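Neural CELL adhesion molecule 1,140 KDA isoform (Homo sapiens, PDB 2VKW) mediates adhesion between cells as a cell-surface receptor, its extracellular part including the tandem pair of fibronectin type III domains seen here. Local coordinates at residues Pro113-Gln118 / Lys192-Val197; Arg148-Glu153 / Glu177-Val182. One frame throughout, in Å; residues are numbered along the deposited sequence.

Contact 1. Residues Pro113-Gln118 / Lys192-Val197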
loop_
_atom_site.group_PDB
_atom_site.type_symbol
_atom_site.label_atom_id
_atom_site.label_comp_id
_atom_site.label_asym_id
_atom_site.label_seq_id
_atom_site.Cartn_x
_atom_site.Cartn_y
_atom_site.Cartn_z
ATOM N N PRO A 113 -8.856 0.296 5.625
ATOM C CA PRO A 113 -8.270 0.630 6.920
ATOM C C PRO A 113 -6.740 0.599 6.941
ATOM O O PRO A 113 -6.095 0.013 6.068
ATOM C CB PRO A 113 -8.895 -0.403 7.858
ATOM C CG PRO A 113 -9.167 -1.559 6.957
ATOM C CD PRO A 113 -9.717 -0.894 5.732
ATOM N N LYS A 114 -6.174 1.256 7.946
ATOM C CA LYS A 114 -4.733 1.327 8.115
ATOM C C LYS A 114 -4.388 0.254 9.140
ATOM O O LYS A 114 -5.024 0.167 10.194
ATOM C CB LYS A 114 -4.350 2.722 8.623
ATOM C CG LYS A 114 -2.906 3.115 8.380
ATOM C CD LYS A 114 -2.741 4.632 8.466
ATOM C CE LYS A 114 -1.317 5.061 8.107
ATOM N NZ LYS A 114 -1.195 6.543 7.941
ATOM N N LEU A 115 -3.382 -0.561 8.835
ATOM C CA LEU A 115 -3.000 -1.647 9.729
ATOM C C LEU A 115 -1.657 -1.474 10.435
ATOM O O LEU A 115 -0.625 -1.247 9.804
ATOM C CB LEU A 115 -3.014 -2.959 8.948
ATOM C CG LEU A 115 -4.367 -3.249 8.300
ATOM C CD1 LEU A 115 -4.258 -4.466 7.407
ATOM C CD2 LEU A 115 -5.419 -3.459 9.393
ATOM N N GLU A 116 -1.682 -1.604 11.756
ATOM C CA GLU A 116 -0.480 -1.462 12.558
ATOM C C GLU A 116 -0.286 -2.695 13.429
ATOM O O GLU A 116 -0.927 -2.833 14.466
ATOM C CB GLU A 116 -0.591 -0.222 13.442
ATOM C CG GLU A 116 0.693 0.133 14.158
ATOM C CD GLU A 116 0.502 1.268 15.139
ATOM O OE1 GLU A 116 0.391 0.989 16.349
ATOM O OE2 GLU A 116 0.447 2.437 14.694
ATOM N N GLY A 117 0.605 -3.584 13.008
ATOM C CA GLY A 117 0.845 -4.793 13.768
ATOM C C GLY A 117 1.884 -4.645 14.867
ATOM O O GLY A 117 2.853 -3.895 14.740
ATOM N N GLN A 118 1.664 -5.356 15.963
ATOM C CA GLN A 118 2.581 -5.345 17.090
ATOM C C GLN A 118 3.006 -6.803 17.239
ATOM O O GLN A 118 2.218 -7.646 17.666
ATOM C CB GLN A 118 1.861 -4.840 18.349
ATOM C CG GLN A 118 2.714 -4.829 19.607
ATOM C CD GLN A 118 2.094 -4.018 20.746
ATOM O OE1 GLN A 118 0.876 -3.999 20.922
ATOM N NE2 GLN A 118 2.941 -3.356 21.533
ATOM N N LYS A 192 -12.464 -1.640 0.189
ATOM C CA LYS A 192 -11.589 -2.562 -0.517
ATOM C C LYS A 192 -10.707 -3.053 0.628
ATOM O O LYS A 192 -10.577 -2.367 1.640
ATOM C CB LYS A 192 -10.782 -1.852 -1.615
ATOM C CG LYS A 192 -9.864 -0.739 -1.158
ATOM C CD LYS A 192 -9.163 -0.114 -2.370
ATOM C CE LYS A 192 -8.242 1.040 -1.972
ATOM N NZ LYS A 192 -7.504 1.591 -3.155
ATOM N N ALA A 193 -10.121 -4.234 0.486
ATOM C CA ALA A 193 -9.307 -4.805 1.556
ATOM C C ALA A 193 -7.913 -4.222 1.765
ATOM O O ALA A 193 -7.173 -3.979 0.819
ATOM C CB ALA A 193 -9.205 -6.319 1.370
ATOM N N ALA A 194 -7.578 -3.984 3.026
ATOM C CA ALA A 194 -6.262 -3.492 3.400
ATOM C C ALA A 194 -5.532 -4.781 3.739
ATOM O O ALA A 194 -6.164 -5.767 4.123
ATOM C CB ALA A 194 -6.349 -2.610 4.629
ATOM N N HIS A 195 -4.215 -4.799 3.608
ATOM C CA HIS A 195 -3.514 -6.034 3.908
ATOM C C HIS A 195 -2.043 -5.844 4.153
ATOM O O HIS A 195 -1.503 -4.770 3.928
ATOM C CB HIS A 195 -3.721 -7.028 2.765
ATOM C CG HIS A 195 -3.193 -6.552 1.450
ATOM N ND1 HIS A 195 -1.853 -6.594 1.126
ATOM C CD2 HIS A 195 -3.822 -6.012 0.379
ATOM C CE1 HIS A 195 -1.680 -6.102 -0.087
ATOM N NE2 HIS A 195 -2.858 -5.741 -0.564
ATOM N N PHE A 196 -1.405 -6.901 4.634
ATOM C CA PHE A 196 0.024 -6.881 4.892
ATOM C C PHE A 196 0.465 -8.296 5.237
ATOM O O PHE A 196 -0.354 -9.138 5.603
ATOM C CB PHE A 196 0.362 -5.905 6.032
ATOM C CG PHE A 196 0.011 -6.409 7.405
ATOM C CD1 PHE A 196 0.970 -7.039 8.193
ATOM C CD2 PHE A 196 -1.276 -6.252 7.914
ATOM C CE1 PHE A 196 0.654 -7.506 9.471
ATOM C CE2 PHE A 196 -1.605 -6.715 9.190
ATOM C CZ PHE A 196 -0.637 -7.344 9.971
ATOM N N VAL A 197 1.758 -8.556 5.084
ATOM C CA VAL A 197 2.326 -9.859 5.383
ATOM C C VAL A 197 3.300 -9.740 6.548
ATOM O O VAL A 197 3.929 -8.692 6.732
ATOM C CB VAL A 197 3.078 -10.422 4.163
ATOM C CG1 VAL A 197 2.089 -10.775 3.059
ATOM C CG2 VAL A 197 4.077 -9.389 3.653
#
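The ring of F196 receives L115 at its edge: methyl CD1 lies near the ring plane, 3.5 Å from F196 CD2, while L115 CB stands 3.9 Å from the same ring carbon. F196 CG sits between its own backbone N and carbonyl carbon (chi1 75°), a placement that turns the ring toward strand 114-118. The leucine also reaches the neighbouring backbone, its CD1 resting 3.8 Å from H195 N. Further along, the methyl group of A194 fits against the P113 ring, CB to CG 3.8 Å, and against L115 CD1. The two strands have axes 7.1 Å apart at closest approach and run at 29° to each other. They belong to the two different sheets of a fibronectin type III β-sandwich: K114, E116 and Q118 make backbone hydrogen bonds to strand 126-131, whereas A194 and F196 make backbone hydrogen bonds to strand 177-186. V182 and L130 also touch L115. Side-chain contacts among P113, L115, A194 and F196 are apolar, and A194 CB also lies 3.0 Å from P113 O. With 261 Å² buried, the sheets meet between these two segments through apolar contacts, with no hydrogen bond across them.

Contact 2. Residues Arg148-Glu153 / Glu177-Val182. With SO4 (sulfate ion), chain D.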
loop_
_atom_site.group_PDB
_atom_site.type_symbol
_atom_site.label_atom_id
_atom_site.label_comp_id
_atom_site.label_asym_id
_atom_site.label_seq_id
_atom_site.Cartn_x
_atom_site.Cartn_y
_atom_site.Cartn_z
ATOM N N ARG A 148 -4.314 -16.187 6.650
ATOM C CA ARG A 148 -3.863 -17.548 6.373
ATOM C C ARG A 148 -2.335 -17.563 6.339
ATOM O O ARG A 148 -1.699 -16.523 6.148
ATOM C CB ARG A 148 -4.327 -17.958 4.981
ATOM C CG ARG A 148 -3.473 -17.243 3.924
ATOM C CD ARG A 148 -4.003 -17.265 2.512
ATOM N NE ARG A 148 -3.658 -18.467 1.775
ATOM C CZ ARG A 148 -3.257 -18.473 0.509
ATOM N NH1 ARG A 148 -3.140 -17.333 -0.158
ATOM N NH2 ARG A 148 -2.983 -19.621 -0.092
ATOM N N ALA A 149 -1.756 -18.747 6.508
ATOM C CA ALA A 149 -0.313 -18.917 6.401
ATOM C C ALA A 149 -0.196 -19.148 4.901
ATOM O O ALA A 149 -1.006 -19.875 4.338
ATOM C CB ALA A 149 0.138 -20.160 7.154
ATOM N N LEU A 150 0.781 -18.536 4.245
ATOM C CA LEU A 150 0.916 -18.708 2.801
ATOM C C LEU A 150 0.936 -20.181 2.378
ATOM O O LEU A 150 0.553 -20.517 1.256
ATOM C CB LEU A 150 2.174 -18.006 2.298
ATOM C CG LEU A 150 2.282 -16.510 2.595
ATOM C CD1 LEU A 150 3.441 -15.940 1.778
ATOM C CD2 LEU A 150 0.981 -15.793 2.235
ATOM N N SER A 151 1.365 -21.053 3.285
ATOM C CA SER A 151 1.431 -22.485 3.005
ATOM C C SER A 151 0.123 -23.229 3.236
ATOM O O SER A 151 0.013 -24.403 2.884
ATOM C CB SER A 151 2.517 -23.146 3.862
ATOM O OG SER A 151 3.810 -22.897 3.337
ATOM N N SER A 152 -0.870 -22.564 3.818
ATOM C CA SER A 152 -2.128 -23.245 4.106
ATOM C C SER A 152 -3.397 -22.672 3.499
ATOM O O SER A 152 -3.375 -21.751 2.688
ATOM C CB SER A 152 -2.325 -23.345 5.619
ATOM O OG SER A 152 -1.240 -24.010 6.224
ATOM N N GLU A 153 -4.512 -23.252 3.925
ATOM C CA GLU A 153 -5.833 -22.856 3.484
ATOM C C GLU A 153 -6.245 -21.657 4.328
ATOM O O GLU A 153 -5.674 -21.418 5.390
ATOM C CB GLU A 153 -6.807 -24.021 3.692
ATOM C CG GLU A 153 -8.241 -23.744 3.273
ATOM C CD GLU A 153 -8.347 -23.304 1.833
ATOM O OE1 GLU A 153 -8.016 -24.110 0.941
ATOM O OE2 GLU A 153 -8.757 -22.147 1.594
ATOM N N GLU A 177 5.032 -17.618 6.933
ATOM C CA GLU A 177 4.644 -16.296 6.471
ATOM C C GLU A 177 3.127 -16.204 6.441
ATOM O O GLU A 177 2.457 -17.112 5.959
ATOM C CB GLU A 177 5.201 -16.031 5.078
ATOM C CG GLU A 177 6.697 -16.174 4.986
ATOM C CD GLU A 177 7.213 -15.834 3.611
ATOM O OE1 GLU A 177 7.159 -14.640 3.233
ATOM O OE2 GLU A 177 7.662 -16.761 2.907
ATOM N N TYR A 178 2.590 -15.105 6.956
ATOM C CA TYR A 178 1.147 -14.902 6.993
ATOM C C TYR A 178 0.672 -13.662 6.241
ATOM O O TYR A 178 1.333 -12.625 6.260
ATOM C CB TYR A 178 0.667 -14.767 8.443
ATOM C CG TYR A 178 0.510 -16.060 9.208
ATOM C CD1 TYR A 178 1.601 -16.679 9.812
ATOM C CD2 TYR A 178 -0.741 -16.662 9.334
ATOM C CE1 TYR A 178 1.446 -17.868 10.523
ATOM C CE2 TYR A 178 -0.905 -17.845 10.038
ATOM C CZ TYR A 178 0.189 -18.443 10.628
ATOM O OH TYR A 178 0.024 -19.620 11.308
ATOM N N GLU A 179 -0.467 -13.767 5.567
ATOM C CA GLU A 179 -1.024 -12.591 4.914
ATOM C C GLU A 179 -2.354 -12.307 5.604
ATOM O O GLU A 179 -3.102 -13.223 5.947
ATOM C CB GLU A 179 -1.191 -12.772 3.391
ATOM C CG GLU A 179 -1.999 -13.956 2.910
ATOM C CD GLU A 179 -2.218 -13.923 1.393
ATOM O OE1 GLU A 179 -2.711 -14.924 0.828
ATOM O OE2 GLU A 179 -1.905 -12.889 0.764
ATOM N N VAL A 180 -2.621 -11.031 5.847
ATOM C CA VAL A 180 -3.843 -10.621 6.525
ATOM C C VAL A 180 -4.580 -9.562 5.714
ATOM O O VAL A 180 -3.975 -8.578 5.280
ATOM C CB VAL A 180 -3.523 -10.029 7.925
ATOM C CG1 VAL A 180 -4.807 -9.592 8.620
ATOM C CG2 VAL A 180 -2.783 -11.048 8.772
ATOM N N TYR A 181 -5.882 -9.771 5.513
ATOM C CA TYR A 181 -6.727 -8.824 4.786
ATOM C C TYR A 181 -7.836 -8.300 5.698
ATOM O O TYR A 181 -8.584 -9.069 6.310
ATOM C CB TYR A 181 -7.344 -9.474 3.539
ATOM C CG TYR A 181 -6.335 -9.756 2.451
ATOM C CD1 TYR A 181 -5.392 -10.770 2.600
ATOM C CD2 TYR A 181 -6.282 -8.971 1.295
ATOM C CE1 TYR A 181 -4.418 -11.001 1.633
ATOM C CE2 TYR A 181 -5.303 -9.194 0.316
ATOM C CZ TYR A 181 -4.376 -10.215 0.500
ATOM O OH TYR A 181 -3.405 -10.466 -0.443
ATOM N N VAL A 182 -7.942 -6.984 5.795
ATOM C CA VAL A 182 -8.961 -6.402 6.645
ATOM C C VAL A 182 -9.883 -5.492 5.860
ATOM O O VAL A 182 -9.436 -4.609 5.126
ATOM C CB VAL A 182 -8.329 -5.612 7.806
ATOM C CG1 VAL A 182 -9.431 -5.016 8.682
ATOM C CG2 VAL A 182 -7.418 -6.531 8.627
HETATM S S SO4 D . -1.396 -20.471 -3.195
HETATM O O1 SO4 D . -0.095 -21.121 -3.445
HETATM O O2 SO4 D . -2.307 -20.710 -4.334
HETATM O O3 SO4 D . -1.200 -19.026 -3.017
HETATM O O4 SO4 D . -1.975 -21.042 -1.967
#
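R148 and E179 both turn CG into the position between backbone N and carbonyl carbon (chi1 74° and 55°), and their side chains then run side by side on one face of an antiparallel pair in the four-stranded sheet of the fibronectin type III β-sandwich. The arginine bends at its third torsion, bringing NH1 to E179 OE1 at 2.6 Å in a salt bridge; the donor meets that oxygen nearly along its C-O bond, although the oxygen lies 19° out of the guanidinium plane. W154 touches both side chains. The backbones of R148 and E179 form an antiparallel hydrogen-bonded pair, E179 N to R148 O 3.1 Å. On the other face of the sheet, A149 CB stands over the Y178 ring in a CH-pi contact, 4.0 Å from its centroid, and the phenol OH is hydrogen-bonded to D173 N. The strand then leaves the pair through a type I turn from A149 to S152, and L150 N still holds E177 O at 2.8 Å. L150 CD2 lies across E179 CG at 3.6 Å, covering the aliphatic part of the glutamate. At the edge of the guanidinium, near its plane, a sulfate, probably from the crystallisation liquor, accepts a weak hydrogen bond from R148 NH2 to its O4, 2.6 Å long.

Overall arrangement
Both contacts lie in the second fibronectin type III domain, their centres about 13 Å apart, and contact 2 is nested along the chain within the loop closed by contact 1. Their shared element is the sheet in which strands 177-186 and 189-199 are neighbours: V182 N lies 2.7 Å from A194 O, and V180 N 3.0 Å from F196 O, both probable hydrogen bonds. Contact 1 joins this sheet to its partner, while contact 2 pairs strands within it. Each also meets the second subunit. E116 forms a salt bridge with R199 of that chain, Y181 OH is hydrogen-bonded to E67 OE2 of that chain, and the sulfate beside R148 is also held by its K41.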